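Local coordinates for extracellular solute-binding protein, family 1 (Trichodesmium erythraeum IMS101, PDB 6G7N) that binds ferric iron and probably delivers it to an ABC transporter for uptake into the cell, at residues Ser99-Val104 and Leu193-Tyr198; Met56-Gly61 and Asn139-Ser144; Gln180-Ala185 and Gln211-Lys216. One frame throughout, in Å; residues are numbered along the deposited sequence.

Contact 1: Ser99-Val104 and Leu193-Tyr198; sequences SKRARV and LANSYY. With FE (Fe (III) ion), chain E; DAL (D-alanine), chain C.
Val104 and Ala194 exchange both of their backbone hydrogen bonds across an antiparallel strand pair whose axes run 169° apart and come within 4.6 Å, and the next pair, Arg103 with Asn195, is non-hydrogen-bonded. At Ser196 the second strand gives way to helix 196-204 without losing its partner: Ser196 N donates to Ala102 O, and Ala102 N returns a bond to Ser196 OG, with 3.2 Å between N and OG. From this junction the side chains lead to iron. Arg101 carries its CG in the space between backbone N and carbonyl carbon (chi1 58°), and further bends at chi2 and chi3 fold the chain back past Tyr197. Tyr197 CE2 sits above the centre of the guanidinium, 3.3 Å from Arg101 CZ, with the two planes inclined by 45°. Arg101 NH1 meanwhile donates to the D-alanine O at 2.9 Å and is also salt-bridged to Glu270. Asn195 divides its amide between two partners. Its ND2 gives a hydrogen bond to Tyr197 OH, 3.0 Å away and nearly within the amide plane, while its OD1 takes a weak bond from Arg103 NH1 at 2.9 Å, the guanidinium standing almost perpendicular to the amide. The firmer partner of Arg103 is Asp177, by a salt bridge. Tyr197 OH and Tyr198 OH each bind the iron at 2.0 Å, D-alanine chelates it through N and O, and Tyr141 supplies a third phenol oxygen. This is the tyrosine-rich site of a ferric-binding protein, built where a strand turns into a helix. The positive guanidinium of Arg101 and the amide of Asn195 would probably favour phenolate character at Tyr197, suiting that oxygen to a hard ferric ion.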
loop_
_atom_site.group_PDB
_atom_site.type_symbol
_atom_site.label_atom_id
_atom_site.label_comp_id
_atom_site.label_asym_id
_atom_site.label_seq_id
_atom_site.Cartn_x
_atom_site.Cartn_y
_atom_site.Cartn_z
ATOM N N SER A 99 1.776 7.657 3.964
ATOM C CA SER A 99 2.946 6.767 4.043
ATOM C C SER A 99 2.938 5.907 2.787
ATOM O O SER A 99 1.919 5.811 2.102
ATOM C CB SER A 99 3.037 5.958 5.343
ATOM O OG SER A 99 2.013 5.011 5.447
ATOM N N LYS A 100 4.078 5.287 2.518
ATOM C CA LYS A 100 4.322 4.571 1.284
ATOM C C LYS A 100 4.818 3.162 1.569
ATOM O O LYS A 100 5.637 2.935 2.459
ATOM C CB LYS A 100 5.423 5.360 0.477
ATOM C CG LYS A 100 6.000 4.786 -0.767
ATOM C CD LYS A 100 6.951 5.838 -1.319
ATOM C CE LYS A 100 8.264 6.112 -0.588
ATOM N NZ LYS A 100 9.159 6.944 -1.433
ATOM N N ARG A 101 4.338 2.224 0.752
ATOM C CA ARG A 101 4.773 0.825 0.767
ATOM C C ARG A 101 5.227 0.455 -0.637
ATOM O O ARG A 101 4.840 1.057 -1.611
ATOM C CB ARG A 101 3.672 -0.108 1.287
ATOM C CG ARG A 101 2.344 -0.081 0.501
ATOM C CD ARG A 101 1.302 0.907 1.016
ATOM N NE ARG A 101 0.905 0.710 2.397
ATOM C CZ ARG A 101 0.159 -0.312 2.847
ATOM N NH1 ARG A 101 -0.054 -0.433 4.138
ATOM N NH2 ARG A 101 -0.345 -1.224 2.022
ATOM N N ALA A 102 6.046 -0.581 -0.738
ATOM C CA ALA A 102 6.491 -1.111 -2.047
ATOM C C ALA A 102 6.094 -2.566 -2.156
ATOM O O ALA A 102 6.200 -3.317 -1.190
ATOM C CB ALA A 102 8.006 -0.987 -2.193
ATOM N N ARG A 103 5.621 -2.976 -3.342
ATOM C CA ARG A 103 5.311 -4.383 -3.570
ATOM C C ARG A 103 6.526 -4.992 -4.264
ATOM O O ARG A 103 6.850 -4.645 -5.397
ATOM C CB ARG A 103 3.990 -4.578 -4.325
ATOM C CG ARG A 103 3.454 -6.011 -4.235
ATOM C CD ARG A 103 1.933 -6.066 -4.303
ATOM N NE ARG A 103 1.372 -7.374 -3.981
ATOM C CZ ARG A 103 1.275 -7.856 -2.734
ATOM N NH1 ARG A 103 1.698 -7.169 -1.685
ATOM N NH2 ARG A 103 0.733 -9.059 -2.533
ATOM N N VAL A 104 7.224 -5.851 -3.519
ATOM C CA VAL A 104 8.577 -6.271 -3.834
ATOM C C VAL A 104 8.660 -7.767 -4.028
ATOM O O VAL A 104 7.744 -8.513 -3.679
ATOM C CB VAL A 104 9.555 -5.805 -2.744
ATOM C CG1 VAL A 104 9.517 -4.281 -2.646
ATOM C CG2 VAL A 104 9.240 -6.472 -1.405
ATOM N N LEU A 193 5.745 -12.412 -3.956
ATOM C CA LEU A 193 5.472 -10.968 -3.921
ATOM C C LEU A 193 4.781 -10.639 -2.616
ATOM O O LEU A 193 3.876 -11.353 -2.180
ATOM C CB LEU A 193 4.606 -10.507 -5.097
ATOM C CG LEU A 193 5.192 -10.614 -6.488
ATOM C CD1 LEU A 193 4.337 -10.002 -7.599
ATOM C CD2 LEU A 193 6.559 -9.958 -6.623
ATOM N N ALA A 194 5.216 -9.549 -1.990
ATOM C CA ALA A 194 4.607 -9.069 -0.740
ATOM C C ALA A 194 4.977 -7.609 -0.567
ATOM O O ALA A 194 5.916 -7.123 -1.187
ATOM C CB ALA A 194 5.052 -9.893 0.455
ATOM N N ASN A 195 4.265 -6.934 0.335
ATOM C CA ASN A 195 4.622 -5.553 0.646
ATOM C C ASN A 195 5.836 -5.521 1.585
ATOM O O ASN A 195 5.963 -6.345 2.493
ATOM C CB ASN A 195 3.441 -4.797 1.264
ATOM C CG ASN A 195 2.325 -4.477 0.284
ATOM O OD1 ASN A 195 2.520 -4.520 -0.941
ATOM N ND2 ASN A 195 1.156 -4.139 0.821
ATOM N N SER A 196 6.660 -4.501 1.368
ATOM C CA SER A 196 7.909 -4.289 2.081
ATOM C C SER A 196 7.761 -4.347 3.605
ATOM O O SER A 196 8.605 -4.944 4.301
ATOM C CB SER A 196 8.461 -2.909 1.641
ATOM O OG SER A 196 7.487 -1.862 1.765
ATOM N N TYR A 197 6.716 -3.704 4.127
ATOM C CA TYR A 197 6.555 -3.581 5.558
ATOM C C TYR A 197 6.306 -4.909 6.253
ATOM O O TYR A 197 6.506 -4.996 7.469
ATOM C CB TYR A 197 5.471 -2.534 5.908
ATOM C CG TYR A 197 4.114 -2.836 5.356
ATOM C CD1 TYR A 197 3.216 -3.655 6.011
ATOM C CD2 TYR A 197 3.704 -2.293 4.144
ATOM C CE1 TYR A 197 1.957 -3.917 5.476
ATOM C CE2 TYR A 197 2.454 -2.560 3.597
ATOM C CZ TYR A 197 1.580 -3.410 4.232
ATOM O OH TYR A 197 0.380 -3.729 3.660
ATOM N N TYR A 198 5.870 -5.944 5.535
ATOM C CA TYR A 198 5.650 -7.240 6.180
ATOM C C TYR A 198 6.976 -7.917 6.531
ATOM O O TYR A 198 7.053 -8.641 7.532
ATOM C CB TYR A 198 4.762 -8.168 5.335
ATOM C CG TYR A 198 3.334 -7.711 5.233
ATOM C CD1 TYR A 198 2.507 -7.661 6.346
ATOM C CD2 TYR A 198 2.808 -7.288 4.020
ATOM C CE1 TYR A 198 1.206 -7.234 6.242
ATOM C CE2 TYR A 198 1.502 -6.846 3.919
ATOM C CZ TYR A 198 0.705 -6.805 5.033
ATOM O OH TYR A 198 -0.587 -6.341 4.941
HETATM FE FE FE E . -1.196 -4.470 4.636
HETATM N N DAL C . -2.928 -4.679 6.015
HETATM C CA DAL C . -2.791 -3.630 7.080
HETATM C CB DAL C . -4.162 -3.161 7.543
HETATM C C DAL C . -1.928 -2.483 6.670
HETATM O O DAL C . -1.327 -2.607 5.584
HETATM O OXT DAL C . -1.864 -1.483 7.436
#

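Contact 2: Met56-Gly61 and Asn139-Ser144; sequences MTVDAG and NIYNQS. With FE (Fe (III) ion), chain E; DAL (D-alanine), chain C.
Asp59 lays its carboxylate almost level with the ring of Tyr141, the two planes only 19° apart, and meets it edge-on: OD2 lies in the ring plane, 3.3 Å from Tyr141 CD1. Its side chain slides past that of Ile140 in the opposite direction, Asp59 CG coming to 3.6 Å from Ile140 CG1. Because CG of Asp59 stands opposite the backbone N (chi1 -151°), the carboxylate reaches across to helix 140-167, yet OD1 remains close enough to its own backbone to serve a second purpose. Ser144 OG donates to Asp59 OD1 at 2.7 Å from the syn side, somewhat out of the carboxylate plane, and Gly61 N reaches the same oxygen at 2.9 Å through the anti lone pair. The latter is an N-cap bond, and Asp59 thereby starts helix 60-68 while also taking the hydroxyl of Ser144, one turn into helix 140-167. Asn139 caps that other helix, its OD1 accepting from Asn142 N. Two helix beginnings thus face each other beside the ligand cleft of the solute-binding protein fold, one following strand 54-58 and the other carrying an iron ligand. With an alanine here in place of Asp59, Ser144 OG is likely to lose its acceptor, Gly61 N its cap and the Tyr141 ring edge its oxygen. The buried carboxylate, gripped by these two donors and more weakly by Asn232, is likely to be further stabilised by the partial positive charge of the helix starts. Farther along the ring, Val58, in one of its two conformers, brings CG2 to the edge, 4.1 Å from Tyr141 CE1, while its CG1 turns to the D-alanine carboxylate. Tyr141 OH binds the iron and lies 2.9 Å from the N of the same D-alanine.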
loop_
_atom_site.group_PDB
_atom_site.type_symbol
_atom_site.label_atom_id
_atom_site.label_comp_id
_atom_site.label_asym_id
_atom_site.label_seq_id
_atom_site.Cartn_x
_atom_site.Cartn_y
_atom_site.Cartn_z
ATOM N N MET A 56 -9.548 7.543 6.213
ATOM C CA MET A 56 -8.219 6.994 5.936
ATOM C C MET A 56 -8.268 5.494 5.735
ATOM O O MET A 56 -9.006 4.772 6.429
ATOM C CB MET A 56 -7.225 7.304 7.050
ATOM C CG MET A 56 -6.929 8.771 7.182
ATOM S SD MET A 56 -5.635 9.212 8.329
ATOM C CE MET A 56 -4.210 8.825 7.341
ATOM N N THR A 57 -7.446 5.008 4.807
ATOM C CA THR A 57 -7.371 3.578 4.519
ATOM C C THR A 57 -6.059 3.283 3.841
ATOM O O THR A 57 -5.206 4.154 3.716
ATOM C CB THR A 57 -8.608 3.110 3.722
ATOM O OG1 THR A 57 -8.702 1.683 3.735
ATOM C CG2 THR A 57 -8.579 3.587 2.265
ATOM N N VAL A 58 -5.866 2.023 3.432
ATOM C CA VAL A 58 -4.694 1.647 2.634
ATOM C C VAL A 58 -5.092 1.264 1.222
ATOM O O VAL A 58 -6.185 0.716 0.983
ATOM C CB VAL A 58 -3.776 0.555 3.247
ATOM C CG1 VAL A 58 -3.517 0.856 4.711
ATOM C CG2 VAL A 58 -4.358 -0.833 3.105
ATOM N N ASP A 59 -4.159 1.581 0.328
ATOM C CA ASP A 59 -4.154 1.262 -1.100
ATOM C C ASP A 59 -4.881 2.310 -1.921
ATOM O O ASP A 59 -6.058 2.583 -1.672
ATOM C CB ASP A 59 -4.605 -0.188 -1.420
ATOM C CG ASP A 59 -3.967 -0.704 -2.676
ATOM O OD1 ASP A 59 -4.285 -0.166 -3.754
ATOM O OD2 ASP A 59 -3.105 -1.597 -2.562
ATOM N N ALA A 60 -4.200 2.851 -2.923
ATOM C CA ALA A 60 -4.848 3.802 -3.804
ATOM C C ALA A 60 -6.076 3.173 -4.482
ATOM O O ALA A 60 -6.987 3.896 -4.857
ATOM C CB ALA A 60 -3.857 4.298 -4.842
ATOM N N GLY A 61 -6.098 1.853 -4.684
ATOM C CA GLY A 61 -7.311 1.244 -5.229
ATOM C C GLY A 61 -8.536 1.455 -4.355
ATOM O O GLY A 61 -9.659 1.653 -4.885
ATOM N N ASN A 139 -7.055 -9.887 -3.266
ATOM C CA ASN A 139 -6.305 -8.906 -2.501
ATOM C C ASN A 139 -6.030 -7.630 -3.315
ATOM O O ASN A 139 -5.558 -7.684 -4.447
ATOM C CB ASN A 139 -5.001 -9.547 -2.061
ATOM C CG ASN A 139 -4.028 -8.535 -1.509
ATOM O OD1 ASN A 139 -3.053 -8.166 -2.172
ATOM N ND2 ASN A 139 -4.277 -8.067 -0.295
ATOM N N ILE A 140 -6.320 -6.482 -2.698
ATOM C CA ILE A 140 -6.168 -5.193 -3.366
ATOM C C ILE A 140 -4.723 -4.896 -3.773
ATOM O O ILE A 140 -4.513 -4.265 -4.799
ATOM C CB ILE A 140 -6.780 -4.047 -2.494
ATOM C CG1 ILE A 140 -6.913 -2.740 -3.280
ATOM C CG2 ILE A 140 -5.936 -3.786 -1.247
ATOM C CD1 ILE A 140 -7.960 -2.746 -4.354
ATOM N N TYR A 141 -3.734 -5.343 -2.987
ATOM C CA TYR A 141 -2.352 -5.061 -3.351
ATOM C C TYR A 141 -2.007 -5.671 -4.711
ATOM O O TYR A 141 -1.332 -5.062 -5.546
ATOM C CB TYR A 141 -1.357 -5.559 -2.316
ATOM C CG TYR A 141 -1.676 -5.273 -0.862
ATOM C CD1 TYR A 141 -2.246 -4.054 -0.470
ATOM C CD2 TYR A 141 -1.372 -6.186 0.127
ATOM C CE1 TYR A 141 -2.526 -3.797 0.859
ATOM C CE2 TYR A 141 -1.628 -5.930 1.478
ATOM C CZ TYR A 141 -2.187 -4.729 1.850
ATOM O OH TYR A 141 -2.472 -4.482 3.158
ATOM N N ASN A 142 -2.449 -6.918 -4.898
ATOM C CA ASN A 142 -2.238 -7.612 -6.154
ATOM C C ASN A 142 -3.034 -6.969 -7.290
ATOM O O ASN A 142 -2.531 -6.851 -8.410
ATOM C CB ASN A 142 -2.678 -9.072 -6.024
ATOM C CG ASN A 142 -1.691 -9.929 -5.276
ATOM O OD1 ASN A 142 -0.506 -9.584 -5.143
ATOM N ND2 ASN A 142 -2.156 -11.113 -4.825
ATOM N N GLN A 143 -4.284 -6.604 -7.025
ATOM C CA GLN A 143 -5.084 -5.938 -8.040
ATOM C C GLN A 143 -4.386 -4.650 -8.511
ATOM O O GLN A 143 -4.320 -4.366 -9.708
ATOM C CB GLN A 143 -6.484 -5.650 -7.522
ATOM C CG GLN A 143 -7.297 -6.907 -7.284
ATOM C CD GLN A 143 -8.575 -6.675 -6.525
ATOM O OE1 GLN A 143 -8.944 -5.547 -6.226
ATOM N NE2 GLN A 143 -9.249 -7.756 -6.178
ATOM N N SER A 144 -3.824 -3.889 -7.562
ATOM C CA SER A 144 -3.163 -2.651 -7.917
ATOM C C SER A 144 -1.878 -2.872 -8.718
ATOM O O SER A 144 -1.586 -2.128 -9.652
ATOM C CB SER A 144 -2.911 -1.802 -6.656
ATOM O OG SER A 144 -4.166 -1.277 -6.224
HETATM FE FE FE E . -1.196 -4.470 4.636
HETATM N N DAL C . -2.928 -4.679 6.015
HETATM C CA DAL C . -2.791 -3.630 7.080
HETATM C CB DAL C . -4.162 -3.161 7.543
HETATM C C DAL C . -1.928 -2.483 6.670
HETATM O O DAL C . -1.327 -2.607 5.584
HETATM O OXT DAL C . -1.864 -1.483 7.436
#

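Contact 3: Gln180-Ala185 and Gln211-Lys216; sequences QIKAVA and QAVADK
Val213 presents a single methyl, CG1, to three residues of helix 177-186, and most of the contact follows from that one group. The methyl lies 3.9 Å from Ala185 CB, 4.0 Å from Ile181 CG2 and 4.2 Å from Lys182 CG, touching Ile181 and Ala185, one turn apart, and Lys182 beside the first. What sends it there is the first torsion of Val213, which places CG1 opposite the backbone N (chi1 167°); Ile181 and Lys182 both meet the valine side chain at about a right angle. One turn further along the second helix, Lys216 continues the contact with its aliphatic chain. Its CB rests 4.1 Å from Ala185 CB, and its CD passes the carbonyl of Ala185, 4.0 Å from the O, without any hydrogen bond between the two segments. Lys182 contributes only the base of its chain, which then extends away from the contact. The single methyl of Ala185 meets both Val213 and Lys216, and its small size is consistent with the close approach there, the CA atoms of Ala185 and Lys216 being 5.5 Å apart. Elsewhere the helices diverge, since their short axes cross at 70° with 8.9 Å between them. Around this first shell, Leu202 of helix 196-204 touches both Ile181 and Val213, and Val217 of strand 217-220 backs Ile181 and Ala185. Ile181 also packs on Tyr198, so the buried side of the contact leads toward the iron-binding residues while the two lysines remain at the surface. The arrangement is plain helix-on-helix packing in an alpha/beta lobe of the solute-binding protein fold, where helices 196-204 and 208-216 connect strands 191-195 and 217-220, both antiparallel partners of strand 96-108.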
loop_
_atom_site.group_PDB
_atom_site.type_symbol
_atom_site.label_atom_id
_atom_site.label_comp_id
_atom_site.label_asym_id
_atom_site.label_seq_id
_atom_site.Cartn_x
_atom_site.Cartn_y
_atom_site.Cartn_z
ATOM N N GLN A 180 3.175 -15.678 2.599
ATOM C CA GLN A 180 4.049 -15.899 1.437
ATOM C C GLN A 180 5.517 -15.813 1.863
ATOM O O GLN A 180 6.345 -16.599 1.419
ATOM C CB GLN A 180 3.745 -14.918 0.306
ATOM C CG GLN A 180 2.281 -14.763 -0.044
ATOM C CD GLN A 180 1.523 -16.045 -0.200
ATOM O OE1 GLN A 180 1.963 -16.967 -0.886
ATOM N NE2 GLN A 180 0.365 -16.114 0.454
ATOM N N ILE A 181 5.834 -14.843 2.722
ATOM C CA ILE A 181 7.192 -14.711 3.222
ATOM C C ILE A 181 7.612 -15.992 3.966
ATOM O O ILE A 181 8.734 -16.500 3.766
ATOM C CB ILE A 181 7.330 -13.462 4.123
ATOM C CG1 ILE A 181 7.056 -12.186 3.305
ATOM C CG2 ILE A 181 8.699 -13.414 4.777
ATOM C CD1 ILE A 181 6.951 -10.929 4.139
ATOM N N LYS A 182 6.723 -16.502 4.821
ATOM C CA LYS A 182 7.039 -17.720 5.549
ATOM C C LYS A 182 7.232 -18.912 4.581
ATOM O O LYS A 182 8.092 -19.771 4.813
ATOM C CB LYS A 182 5.973 -18.009 6.585
ATOM C CG LYS A 182 5.984 -17.011 7.738
ATOM C CD LYS A 182 4.874 -17.253 8.752
ATOM C CE LYS A 182 4.829 -16.272 9.913
ATOM N NZ LYS A 182 3.630 -16.532 10.781
ATOM N N ALA A 183 6.445 -18.982 3.506
ATOM C CA ALA A 183 6.552 -20.052 2.520
ATOM C C ALA A 183 7.874 -19.958 1.766
ATOM O O ALA A 183 8.492 -20.983 1.455
ATOM C CB ALA A 183 5.357 -20.031 1.574
ATOM N N VAL A 184 8.324 -18.743 1.468
ATOM C CA VAL A 184 9.634 -18.553 0.841
ATOM C C VAL A 184 10.765 -19.019 1.775
ATOM O O VAL A 184 11.657 -19.765 1.366
ATOM C CB VAL A 184 9.825 -17.092 0.409
ATOM C CG1 VAL A 184 11.247 -16.807 -0.017
ATOM C CG2 VAL A 184 8.865 -16.738 -0.728
ATOM N N ALA A 185 10.704 -18.627 3.045
ATOM C CA ALA A 185 11.698 -19.061 4.038
ATOM C C ALA A 185 11.732 -20.582 4.151
ATOM O O ALA A 185 12.810 -21.169 4.302
ATOM C CB ALA A 185 11.394 -18.457 5.408
ATOM N N GLN A 211 12.088 -13.643 13.725
ATOM C CA GLN A 211 13.427 -13.194 13.355
ATOM C C GLN A 211 14.138 -14.234 12.465
ATOM O O GLN A 211 14.825 -13.861 11.520
ATOM C CB GLN A 211 14.259 -12.841 14.616
ATOM N N ALA A 212 13.930 -15.527 12.742
ATOM C CA ALA A 212 14.550 -16.598 11.956
ATOM C C ALA A 212 14.025 -16.635 10.534
ATOM O O ALA A 212 14.798 -16.775 9.592
ATOM C CB ALA A 212 14.386 -17.956 12.630
ATOM N N VAL A 213 12.717 -16.439 10.373
ATOM C CA VAL A 213 12.122 -16.315 9.044
ATOM C C VAL A 213 12.732 -15.118 8.335
ATOM O O VAL A 213 13.168 -15.219 7.179
ATOM C CB VAL A 213 10.571 -16.162 9.118
ATOM C CG1 VAL A 213 9.975 -15.712 7.785
ATOM C CG2 VAL A 213 9.929 -17.464 9.545
ATOM N N ALA A 214 12.768 -13.978 9.016
ATOM C CA ALA A 214 13.250 -12.755 8.379
ATOM C C ALA A 214 14.688 -12.845 7.900
ATOM O O ALA A 214 15.017 -12.350 6.834
ATOM C CB ALA A 214 13.060 -11.569 9.301
ATOM N N ASP A 215 15.523 -13.546 8.653
ATOM C CA ASP A 215 16.920 -13.714 8.288
ATOM C C ASP A 215 17.132 -14.562 7.033
ATOM O O ASP A 215 18.165 -14.443 6.406
ATOM C CB ASP A 215 17.663 -14.395 9.434
ATOM N N LYS A 216 16.147 -15.395 6.697
ATOM C CA LYS A 216 16.186 -16.279 5.525
ATOM C C LYS A 216 15.659 -15.667 4.233
ATOM O O LYS A 216 15.802 -16.289 3.162
ATOM C CB LYS A 216 15.362 -17.538 5.789
ATOM C CG LYS A 216 16.010 -18.443 6.819
ATOM C CD LYS A 216 15.112 -19.592 7.213
ATOM C CE LYS A 216 15.846 -20.604 8.082
ATOM N NZ LYS A 216 16.472 -21.610 7.194
#

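In the fold
Contacts 1 and 2 lie in the core and meet at the iron, their centres about 11 Å apart; contact 3 sits at the surface, its centre about 15 Å from that of contact 1 and about 24 Å from that of contact 2. The inner pair reach the same sheet and share the ferric ion and D-alanine, and Arg103 NH2 lies 2.9 Å from Asn142 OD1 between them. Polar and metal bonds dominate there, paired strands in one and capped helix starts in the other, with some apolar packing in contact 2. Contact 3 joins two helices by methyls and lysine stems. Its Ile181 also packs on Ala194 of contact 1, but it does not touch contact 2.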